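Sulfonate ABC transporter, periplasmic sulfonate-binding protein SsuA (Methylobacillus flagellatus, PDB 3UIF) probably binds sulfonates in the periplasm and delivers them to an ABC importer. Local coordinates at residues Y74-L82 against H281-A289; K115-R126 against L143-N154. One frame throughout, in Å; residues are numbered along the deposited sequence.

Interaction 1 of 2, residues Y74-L82 against H281-A289; sequences YGDLPPIIL and HYRKAVAYA
D76 and H281 meet from opposite directions at the turn between strand 71-75 and helix 77-85. H281 NE2 gives its hydrogen to D76 OD1 at 2.5 Å, reaching the syn side of the carboxylate from 24° out of its plane, while imidazole and carboxylate lie nearly coplanar. The Y282 ring covers the carboxylate side: D76 OD1 sits over one of its faces, and Y282 OH lies 3.3 Å from D76 CB.

Next to the polar end, helix 77-82 crosses helix 281-289 at -63°, with the axes 10.3 Å apart, and I80 fills the crossing. Its CG1 stands beside the backbone N (chi1 -73°), sending its branches to successive turns of the partner helix: CD1 packs 3.8 Å from A285 CB, and CG2 3.8 Å from A289 CB. V286 CG2 closes the fork, 4.0 Å from I80 CG1.

The other flank is looser and nearer solvent. There L77 CD1 comes only to 4.3 Å from Y288 CE1, at the edge of a ring whose hydroxyl bonds to E131; Y288 has a second conformer, so this contact is doubtful.

The contact joins two helices by an isoleucine set against alanines and a valine, beside one histidine-carboxylate hydrogen bond. Because H281 ND1 also bonds to D197 O, both ring nitrogens appear to act as donors, and the buried imidazole is probably protonated, its charge balanced by D76.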
loop_
_atom_site.group_PDB
_atom_site.type_symbol
_atom_site.label_atom_id
_atom_site.label_comp_id
_atom_site.label_asym_id
_atom_site.label_seq_id
_atom_site.Cartn_x
_atom_site.Cartn_y
_atom_site.Cartn_z
ATOM N N TYR A 74 4.035 -4.275 -5.051
ATOM C CA TYR A 74 4.425 -3.109 -4.280
ATOM C C TYR A 74 3.329 -2.058 -4.321
ATOM O O TYR A 74 2.228 -2.344 -4.803
ATOM C CB TYR A 74 5.819 -2.605 -4.703
ATOM C CG TYR A 74 5.981 -2.011 -6.093
ATOM C CD1 TYR A 74 7.017 -1.100 -6.346
ATOM C CD2 TYR A 74 5.130 -2.336 -7.151
ATOM C CE1 TYR A 74 7.203 -0.536 -7.598
ATOM C CE2 TYR A 74 5.309 -1.769 -8.408
ATOM C CZ TYR A 74 6.352 -0.871 -8.625
ATOM O OH TYR A 74 6.553 -0.302 -9.868
ATOM N N GLY A 75 3.605 -0.867 -3.797
ATOM C CA GLY A 75 2.592 0.183 -3.659
ATOM C C GLY A 75 2.240 0.854 -4.971
ATOM O O GLY A 75 2.833 0.559 -6.000
ATOM N N ASP A 76 1.278 1.763 -4.940
ATOM C CA ASP A 76 0.847 2.439 -6.165
ATOM C C ASP A 76 1.693 3.647 -6.526
ATOM O O ASP A 76 1.651 4.120 -7.664
ATOM C CB ASP A 76 -0.610 2.886 -6.067
ATOM C CG ASP A 76 -0.897 3.705 -4.804
ATOM O OD1 ASP A 76 -1.992 4.311 -4.748
ATOM O OD2 ASP A 76 -0.050 3.738 -3.862
ATOM N N LEU A 77 2.450 4.174 -5.576
ATOM C CA LEU A 77 3.186 5.390 -5.908
ATOM C C LEU A 77 4.274 5.178 -6.998
ATOM O O LEU A 77 4.216 5.838 -8.043
ATOM C CB LEU A 77 3.697 6.125 -4.664
ATOM C CG LEU A 77 4.076 7.592 -4.952
ATOM C CD1 LEU A 77 2.930 8.395 -5.567
ATOM C CD2 LEU A 77 4.618 8.274 -3.707
ATOM N N PRO A 78 5.233 4.247 -6.780
ATOM C CA PRO A 78 6.211 4.008 -7.862
ATOM C C PRO A 78 5.639 3.753 -9.277
ATOM O O PRO A 78 6.038 4.459 -10.208
ATOM C CB PRO A 78 7.044 2.835 -7.331
ATOM C CG PRO A 78 7.030 3.054 -5.851
ATOM C CD PRO A 78 5.634 3.547 -5.537
ATOM N N PRO A 79 4.710 2.782 -9.443
ATOM C CA PRO A 79 4.170 2.503 -10.779
ATOM C C PRO A 79 3.451 3.693 -11.408
ATOM O O PRO A 79 3.509 3.872 -12.622
ATOM C CB PRO A 79 3.201 1.345 -10.551
ATOM C CG PRO A 79 2.935 1.289 -9.094
ATOM C CD PRO A 79 4.099 1.930 -8.404
ATOM N N ILE A 80 2.790 4.508 -10.598
ATOM C CA ILE A 80 2.297 5.813 -11.057
ATOM C C ILE A 80 3.420 6.681 -11.649
ATOM O O ILE A 80 3.258 7.254 -12.725
ATOM C CB ILE A 80 1.547 6.580 -9.931
ATOM C CG1 ILE A 80 0.164 5.952 -9.670
ATOM C CG2 ILE A 80 1.422 8.069 -10.252
ATOM C CD1 ILE A 80 -0.476 6.361 -8.366
ATOM N N ILE A 81 4.558 6.761 -10.959
ATOM C CA ILE A 81 5.708 7.557 -11.428
ATOM C C ILE A 81 6.325 6.988 -12.712
ATOM O O ILE A 81 6.687 7.737 -13.612
ATOM C CB ILE A 81 6.768 7.741 -10.310
ATOM C CG1 ILE A 81 6.180 8.585 -9.171
ATOM C CG2 ILE A 81 8.068 8.339 -10.839
ATOM C CD1 ILE A 81 6.816 8.326 -7.821
ATOM N N LEU A 82 6.422 5.666 -12.786
ATOM C CA LEU A 82 6.880 4.970 -13.985
ATOM C C LEU A 82 5.962 5.234 -15.189
ATOM O O LEU A 82 6.421 5.639 -16.267
ATOM C CB LEU A 82 6.983 3.464 -13.696
ATOM C CG LEU A 82 7.407 2.516 -14.818
ATOM C CD1 LEU A 82 8.737 2.945 -15.430
ATOM C CD2 LEU A 82 7.458 1.078 -14.325
ATOM N N HIS A 281 -9.334 6.629 -5.617
ATOM C CA HIS A 281 -7.999 6.673 -5.055
ATOM C C HIS A 281 -6.957 6.844 -6.141
ATOM O O HIS A 281 -6.036 7.643 -5.995
ATOM C CB HIS A 281 -7.736 5.418 -4.222
ATOM C CG HIS A 281 -6.308 5.281 -3.772
ATOM N ND1 HIS A 281 -5.811 5.962 -2.712
ATOM C CD2 HIS A 281 -5.243 4.547 -4.305
ATOM C CE1 HIS A 281 -4.497 5.659 -2.559
ATOM N NE2 HIS A 281 -4.153 4.798 -3.536
ATOM N N TYR A 282 -7.087 6.106 -7.242
ATOM C CA TYR A 282 -6.116 6.195 -8.340
ATOM C C TYR A 282 -6.148 7.511 -9.128
ATOM O O TYR A 282 -5.094 8.098 -9.403
ATOM C CB TYR A 282 -6.202 4.970 -9.245
ATOM C CG TYR A 282 -5.393 3.846 -8.663
ATOM C CD1 TYR A 282 -4.037 3.717 -8.978
ATOM C CD2 TYR A 282 -5.963 2.930 -7.764
ATOM C CE1 TYR A 282 -3.275 2.702 -8.429
ATOM C CE2 TYR A 282 -5.202 1.915 -7.206
ATOM C CZ TYR A 282 -3.856 1.810 -7.538
ATOM O OH TYR A 282 -3.069 0.817 -7.009
ATOM N N ARG A 283 -7.349 7.972 -9.459
ATOM C CA ARG A 283 -7.558 9.320 -9.960
ATOM C C ARG A 283 -6.911 10.353 -9.016
ATOM O O ARG A 283 -6.180 11.237 -9.458
ATOM C CB ARG A 283 -9.062 9.615 -10.145
ATOM C CG ARG A 283 -9.343 11.055 -10.578
ATOM C CD ARG A 283 -10.828 11.460 -10.579
ATOM N NE ARG A 283 -11.384 11.772 -9.244
ATOM C CZ ARG A 283 -11.195 12.914 -8.575
ATOM N NH1 ARG A 283 -11.762 13.088 -7.386
ATOM N NH2 ARG A 283 -10.443 13.889 -9.086
ATOM N N LYS A 284 -7.171 10.236 -7.717
ATOM C CA LYS A 284 -6.657 11.215 -6.763
ATOM C C LYS A 284 -5.132 11.155 -6.673
ATOM O O LYS A 284 -4.453 12.195 -6.733
ATOM C CB LYS A 284 -7.287 11.013 -5.394
ATOM C CG LYS A 284 -8.651 11.647 -5.246
ATOM C CD LYS A 284 -9.153 11.494 -3.821
ATOM C CE LYS A 284 -10.397 12.338 -3.571
ATOM N NZ LYS A 284 -10.694 12.428 -2.107
ATOM N N ALA A 285 -4.612 9.931 -6.556
ATOM C CA ALA A 285 -3.189 9.686 -6.438
ATOM C C ALA A 285 -2.403 10.174 -7.647
ATOM O O ALA A 285 -1.298 10.688 -7.491
ATOM C CB ALA A 285 -2.913 8.211 -6.181
ATOM N N VAL A 286 -2.951 10.023 -8.849
ATOM C CA VAL A 286 -2.233 10.478 -10.043
ATOM C C VAL A 286 -2.173 12.004 -10.087
ATOM O O VAL A 286 -1.159 12.570 -10.493
ATOM C CB VAL A 286 -2.789 9.862 -11.343
ATOM C CG1 VAL A 286 -2.219 10.549 -12.570
ATOM C CG2 VAL A 286 -2.452 8.380 -11.389
ATOM N N ALA A 287 -3.244 12.661 -9.636
ATOM C CA ALA A 287 -3.300 14.131 -9.564
ATOM C C ALA A 287 -2.284 14.660 -8.568
ATOM O O ALA A 287 -1.591 15.647 -8.863
ATOM C CB ALA A 287 -4.697 14.623 -9.209
ATOM N N TYR A 288 -2.179 14.004 -7.408
ATOM C CA TYR A 288 -1.253 14.404 -6.346
ATOM C C TYR A 288 0.204 14.180 -6.738
ATOM O O TYR A 288 1.085 14.954 -6.362
ATOM C CB TYR A 288 -1.571 13.658 -5.044
ATOM C CG TYR A 288 -0.361 13.371 -4.172
ATOM C CD1 TYR A 288 0.357 12.172 -4.310
ATOM C CD2 TYR A 288 0.073 14.292 -3.218
ATOM C CE1 TYR A 288 1.473 11.902 -3.526
ATOM C CE2 TYR A 288 1.181 14.031 -2.426
ATOM C CZ TYR A 288 1.879 12.839 -2.584
ATOM O OH TYR A 288 2.979 12.570 -1.801
ATOM N N ALA A 289 0.461 13.092 -7.464
ATOM C CA ALA A 289 1.822 12.793 -7.916
ATOM C C ALA A 289 2.379 13.926 -8.787
ATOM O O ALA A 289 3.549 14.305 -8.666
ATOM C CB ALA A 289 1.856 11.482 -8.669
#

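Interaction 2 of 2, residues K115-R126 against L143-N154; sequences KDLKGKKIALHR and LTFKDFKIVNVN. With SO4 (sulfate ion), chain B.
K121, I122 and A123 pair in parallel with K149, I150 and V151, joining the two strands of a beta-alpha-beta unit whose crossover is helix 130-140; strand 149-151 forms one edge of the five-stranded sheet.

Backbone bonds run from K120 to L124: K149 N gives to K120 O, I122 bonds twice to the neighbouring strand, its N to K149 O at 2.9 Å and its O to V151 N, and L124 N continues to V151 O. At the far end the type II turn L117 to K120, with G119 at positive phi, presents G119 N to D147 O. Past the strands N152 OD1 accepts from R126 N at 2.9 Å, the donor lying above the amide plane.

Apolar contacts differ by face. Toward helix 130-140, I122 CD1 crosses the F148 ring obliquely, and L124 CB meets I150 CG2 at 4.2 Å. On the opposite face the aliphatic parts of K121 and K149 run side by side, K121 CG 3.9 Å from K149 CD, and A123 CB touches V153 CG2.

Among the polar groups, the R126 guanidinium slides past the F145 ring, the planes 12° apart, and a water links R126 NH1 to I150 O. H125, its CG anti to the backbone N (chi1 -157°), offers ND1 to a sulfate oxygen, O3, in a bond modelled very short; R128 also binds this ion. An alanine here would remove that donor, and the sulfate would probably be held less firmly. Over the H125 ring N154 CA makes a CH-pi contact, 3.8 Å from the centroid and 10° off the normal.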
loop_
_atom_site.group_PDB
_atom_site.type_symbol
_atom_site.label_atom_id
_atom_site.label_comp_id
_atom_site.label_asym_id
_atom_site.label_seq_id
_atom_site.Cartn_x
_atom_site.Cartn_y
_atom_site.Cartn_z
ATOM N N LYS A 115 -7.280 21.495 12.514
ATOM C CA LYS A 115 -7.577 22.926 12.587
ATOM C C LYS A 115 -6.676 23.613 13.604
ATOM O O LYS A 115 -6.110 24.668 13.322
ATOM C CB LYS A 115 -9.059 23.167 12.925
ATOM C CG LYS A 115 -10.033 22.805 11.806
ATOM C CD LYS A 115 -11.469 23.259 12.071
ATOM C CE LYS A 115 -12.137 22.481 13.203
ATOM N NZ LYS A 115 -12.300 21.031 12.893
ATOM N N ASP A 116 -6.516 22.978 14.766
ATOM C CA ASP A 116 -5.766 23.540 15.889
ATOM C C ASP A 116 -4.271 23.669 15.614
ATOM O O ASP A 116 -3.532 24.264 16.397
ATOM C CB ASP A 116 -5.986 22.686 17.138
ATOM C CG ASP A 116 -7.444 22.663 17.587
ATOM O OD1 ASP A 116 -8.120 23.717 17.473
ATOM O OD2 ASP A 116 -7.915 21.598 18.063
ATOM N N LEU A 117 -3.821 23.117 14.501
ATOM C CA LEU A 117 -2.400 23.101 14.226
ATOM C C LEU A 117 -2.019 24.154 13.214
ATOM O O LEU A 117 -0.876 24.184 12.740
ATOM C CB LEU A 117 -1.956 21.709 13.770
ATOM C CG LEU A 117 -2.155 20.635 14.838
ATOM C CD1 LEU A 117 -1.797 19.269 14.282
ATOM C CD2 LEU A 117 -1.350 20.959 16.096
ATOM N N LYS A 118 -2.981 25.017 12.885
ATOM C CA LYS A 118 -2.739 26.143 11.985
ATOM C C LYS A 118 -1.550 26.969 12.466
ATOM O O LYS A 118 -1.475 27.336 13.637
ATOM C CB LYS A 118 -3.984 27.023 11.874
ATOM C CG LYS A 118 -5.129 26.404 11.082
ATOM C CD LYS A 118 -6.145 27.462 10.683
ATOM C CE LYS A 118 -5.560 28.392 9.627
ATOM N NZ LYS A 118 -6.505 29.482 9.261
ATOM N N GLY A 119 -0.620 27.221 11.548
ATOM C CA GLY A 119 0.585 27.989 11.822
ATOM C C GLY A 119 1.625 27.249 12.637
ATOM O O GLY A 119 2.634 27.832 13.029
ATOM N N LYS A 120 1.385 25.964 12.891
ATOM C CA LYS A 120 2.293 25.131 13.686
ATOM C C LYS A 120 3.232 24.288 12.827
ATOM O O LYS A 120 3.069 24.210 11.607
ATOM C CB LYS A 120 1.496 24.216 14.625
ATOM C CG LYS A 120 0.562 24.937 15.582
ATOM C CD LYS A 120 1.260 25.381 16.853
ATOM C CE LYS A 120 0.282 26.060 17.798
ATOM N NZ LYS A 120 1.005 26.615 18.973
ATOM N N LYS A 121 4.221 23.677 13.484
ATOM C CA LYS A 121 5.163 22.726 12.861
ATOM C C LYS A 121 4.609 21.297 12.816
ATOM O O LYS A 121 4.315 20.706 13.855
ATOM C CB LYS A 121 6.500 22.732 13.615
ATOM C CG LYS A 121 7.547 23.696 13.063
ATOM C CD LYS A 121 8.673 23.961 14.061
ATOM C CE LYS A 121 8.392 25.175 14.942
ATOM N NZ LYS A 121 9.195 25.178 16.202
ATOM N N ILE A 122 4.458 20.754 11.609
ATOM C CA ILE A 122 4.074 19.349 11.438
ATOM C C ILE A 122 5.138 18.579 10.649
ATOM O O ILE A 122 5.450 18.917 9.495
ATOM C CB ILE A 122 2.660 19.173 10.817
ATOM C CG1 ILE A 122 1.602 19.894 11.663
ATOM C CG2 ILE A 122 2.294 17.694 10.706
ATOM C CD1 ILE A 122 0.324 20.215 10.925
ATOM N N ALA A 123 5.687 17.553 11.306
ATOM C CA ALA A 123 6.660 16.634 10.720
ATOM C C ALA A 123 5.959 15.676 9.763
ATOM O O ALA A 123 5.061 14.925 10.162
ATOM C CB ALA A 123 7.389 15.863 11.818
ATOM N N LEU A 124 6.350 15.723 8.493
ATOM C CA LEU A 124 5.744 14.866 7.476
ATOM C C LEU A 124 6.761 14.486 6.414
ATOM O O LEU A 124 7.442 15.354 5.859
ATOM C CB LEU A 124 4.553 15.572 6.825
ATOM C CG LEU A 124 4.038 15.059 5.473
ATOM C CD1 LEU A 124 3.301 13.726 5.590
ATOM C CD2 LEU A 124 3.159 16.116 4.811
ATOM N N HIS A 125 6.858 13.192 6.116
ATOM C CA HIS A 125 7.794 12.762 5.085
ATOM C C HIS A 125 7.280 13.019 3.698
ATOM O O HIS A 125 6.554 12.206 3.131
ATOM C CB HIS A 125 8.201 11.305 5.253
ATOM C CG HIS A 125 9.527 10.981 4.606
ATOM N ND1 HIS A 125 9.911 9.723 4.318
ATOM C CD2 HIS A 125 10.556 11.815 4.173
ATOM C CE1 HIS A 125 11.124 9.752 3.741
ATOM N NE2 HIS A 125 11.518 11.032 3.657
ATOM N N ARG A 126 7.684 14.153 3.138
ATOM C CA ARG A 126 7.185 14.601 1.832
ATOM C C ARG A 126 7.514 13.664 0.671
ATOM O O ARG A 126 8.568 13.029 0.655
ATOM C CB ARG A 126 7.649 16.019 1.555
ATOM C CG ARG A 126 7.173 16.955 2.652
ATOM C CD ARG A 126 7.292 18.403 2.244
ATOM N NE ARG A 126 6.151 18.828 1.451
ATOM C CZ ARG A 126 5.893 20.097 1.161
ATOM N NH1 ARG A 126 6.697 21.064 1.605
ATOM N NH2 ARG A 126 4.825 20.399 0.434
ATOM N N LEU A 143 -8.171 23.821 4.207
ATOM C CA LEU A 143 -6.839 24.317 4.521
ATOM C C LEU A 143 -5.871 23.891 3.436
ATOM O O LEU A 143 -6.211 23.053 2.587
ATOM C CB LEU A 143 -6.365 23.745 5.854
ATOM C CG LEU A 143 -7.263 23.892 7.075
ATOM C CD1 LEU A 143 -6.692 23.064 8.215
ATOM C CD2 LEU A 143 -7.403 25.362 7.470
ATOM N N THR A 144 -4.662 24.450 3.489
ATOM C CA THR A 144 -3.574 24.115 2.561
ATOM C C THR A 144 -2.248 23.957 3.328
ATOM O O THR A 144 -2.176 24.252 4.536
ATOM C CB THR A 144 -3.448 25.194 1.441
ATOM O OG1 THR A 144 -2.090 25.278 0.979
ATOM C CG2 THR A 144 -3.866 26.581 1.959
ATOM N N PHE A 145 -1.211 23.500 2.622
ATOM C CA PHE A 145 0.174 23.522 3.122
ATOM C C PHE A 145 0.626 24.894 3.604
ATOM O O PHE A 145 1.370 24.992 4.584
ATOM C CB PHE A 145 1.134 23.001 2.055
ATOM C CG PHE A 145 0.948 21.552 1.772
ATOM C CD1 PHE A 145 -0.015 21.124 0.856
ATOM C CD2 PHE A 145 1.687 20.597 2.469
ATOM C CE1 PHE A 145 -0.218 19.766 0.629
ATOM C CE2 PHE A 145 1.488 19.239 2.242
ATOM C CZ PHE A 145 0.539 18.828 1.326
ATOM N N LYS A 146 0.162 25.943 2.924
ATOM C CA LYS A 146 0.431 27.329 3.320
ATOM C C LYS A 146 0.226 27.598 4.809
ATOM O O LYS A 146 0.916 28.434 5.391
ATOM C CB LYS A 146 -0.446 28.295 2.514
ATOM C CG LYS A 146 -0.161 28.325 1.017
ATOM C CD LYS A 146 1.339 28.243 0.744
ATOM C CE LYS A 146 1.661 28.470 -0.731
ATOM N NZ LYS A 146 3.134 28.392 -0.976
ATOM N N ASP A 147 -0.713 26.877 5.418
ATOM C CA ASP A 147 -1.119 27.131 6.803
ATOM C C ASP A 147 -0.301 26.398 7.848
ATOM O O ASP A 147 -0.626 26.434 9.041
ATOM C CB ASP A 147 -2.580 26.753 6.991
ATOM C CG ASP A 147 -3.486 27.542 6.104
ATOM O OD1 ASP A 147 -2.968 28.437 5.392
ATOM O OD2 ASP A 147 -4.704 27.262 6.119
ATOM N N PHE A 148 0.755 25.725 7.413
ATOM C CA PHE A 148 1.602 25.026 8.350
ATOM C C PHE A 148 3.059 25.189 7.967
ATOM O O PHE A 148 3.383 25.384 6.792
ATOM C CB PHE A 148 1.219 23.551 8.381
ATOM C CG PHE A 148 -0.260 23.309 8.555
ATOM C CD1 PHE A 148 -0.823 23.227 9.828
ATOM C CD2 PHE A 148 -1.093 23.168 7.444
ATOM C CE1 PHE A 148 -2.181 22.998 9.991
ATOM C CE2 PHE A 148 -2.451 22.950 7.604
ATOM C CZ PHE A 148 -2.997 22.861 8.877
ATOM N N LYS A 149 3.936 25.143 8.964
ATOM C CA LYS A 149 5.343 24.891 8.695
ATOM C C LYS A 149 5.518 23.358 8.605
ATOM O O LYS A 149 5.391 22.643 9.604
ATOM C CB LYS A 149 6.249 25.536 9.760
ATOM C CG LYS A 149 7.748 25.485 9.442
ATOM C CD LYS A 149 8.554 26.367 10.395
ATOM C CE LYS A 149 9.880 26.814 9.781
ATOM N NZ LYS A 149 10.535 27.947 10.509
ATOM N N ILE A 150 5.767 22.868 7.393
ATOM C CA ILE A 150 6.002 21.445 7.169
ATOM C C ILE A 150 7.479 21.107 7.293
ATOM O O ILE A 150 8.293 21.530 6.471
ATOM C CB ILE A 150 5.503 20.964 5.779
ATOM C CG1 ILE A 150 4.097 21.503 5.462
ATOM C CG2 ILE A 150 5.581 19.440 5.678
ATOM C CD1 ILE A 150 3.001 21.002 6.376
ATOM N N VAL A 151 7.805 20.326 8.318
ATOM C CA VAL A 151 9.158 19.814 8.523
ATOM C C VAL A 151 9.275 18.507 7.748
ATOM O O VAL A 151 8.611 17.528 8.085
ATOM C CB VAL A 151 9.473 19.584 10.035
ATOM C CG1 VAL A 151 10.951 19.277 10.261
ATOM C CG2 VAL A 151 9.053 20.782 10.886
ATOM N N ASN A 152 10.098 18.494 6.701
ATOM C CA ASN A 152 10.264 17.289 5.890
ATOM C C ASN A 152 11.342 16.325 6.433
ATOM O O ASN A 152 12.541 16.525 6.208
ATOM C CB ASN A 152 10.492 17.650 4.413
ATOM C CG ASN A 152 10.715 16.431 3.531
ATOM O OD1 ASN A 152 10.202 15.340 3.796
ATOM N ND2 ASN A 152 11.487 16.612 2.472
ATOM N N VAL A 153 10.886 15.287 7.143
ATOM C CA VAL A 153 11.751 14.289 7.792
ATOM C C VAL A 153 11.168 12.872 7.687
ATOM O O VAL A 153 9.949 12.692 7.597
ATOM C CB VAL A 153 11.974 14.597 9.293
ATOM C CG1 VAL A 153 12.857 15.829 9.482
ATOM C CG2 VAL A 153 10.648 14.757 10.028
ATOM N N ASN A 154 12.027 11.856 7.717
ATOM C CA ASN A 154 11.529 10.484 7.775
ATOM C C ASN A 154 10.750 10.213 9.092
ATOM O O ASN A 154 10.808 11.006 10.025
ATOM C CB ASN A 154 12.660 9.474 7.538
ATOM C CG ASN A 154 13.787 9.612 8.540
ATOM O OD1 ASN A 154 13.717 9.086 9.651
ATOM N ND2 ASN A 154 14.842 10.321 8.147
HETATM S S SO4 B . 10.186 6.240 4.714
HETATM O O1 SO4 B . 10.102 5.200 5.783
HETATM O O2 SO4 B . 9.720 5.596 3.449
HETATM O O3 SO4 B . 9.356 7.434 5.042
HETATM O O4 SO4 B . 11.567 6.784 4.589
HETATM O O HOH W 1 9.047 20.633 3.507
#

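Interaction 1 lies near the middle of the chain and interaction 2 farther out, their centres 22 Å apart; the nearest atoms are about 5 Å from each other, without touching. Helix 130-140 mediates between them: its L132 packs on A285 and Y288 of interaction 1, while W130, F134 and L138 pack on interaction 2. E131 serves both, bonding to Y288 OH and making a long, weak ion pair with R126. The two contacts also start from different sheets, strand 71-75 in one and strand 121-124 in the other. The sulfate belongs to interaction 2, with L77 CD2 of interaction 1 9.2 Å from its O2; though probably from the crystallisation liquor, it may mimic a sulfonate group.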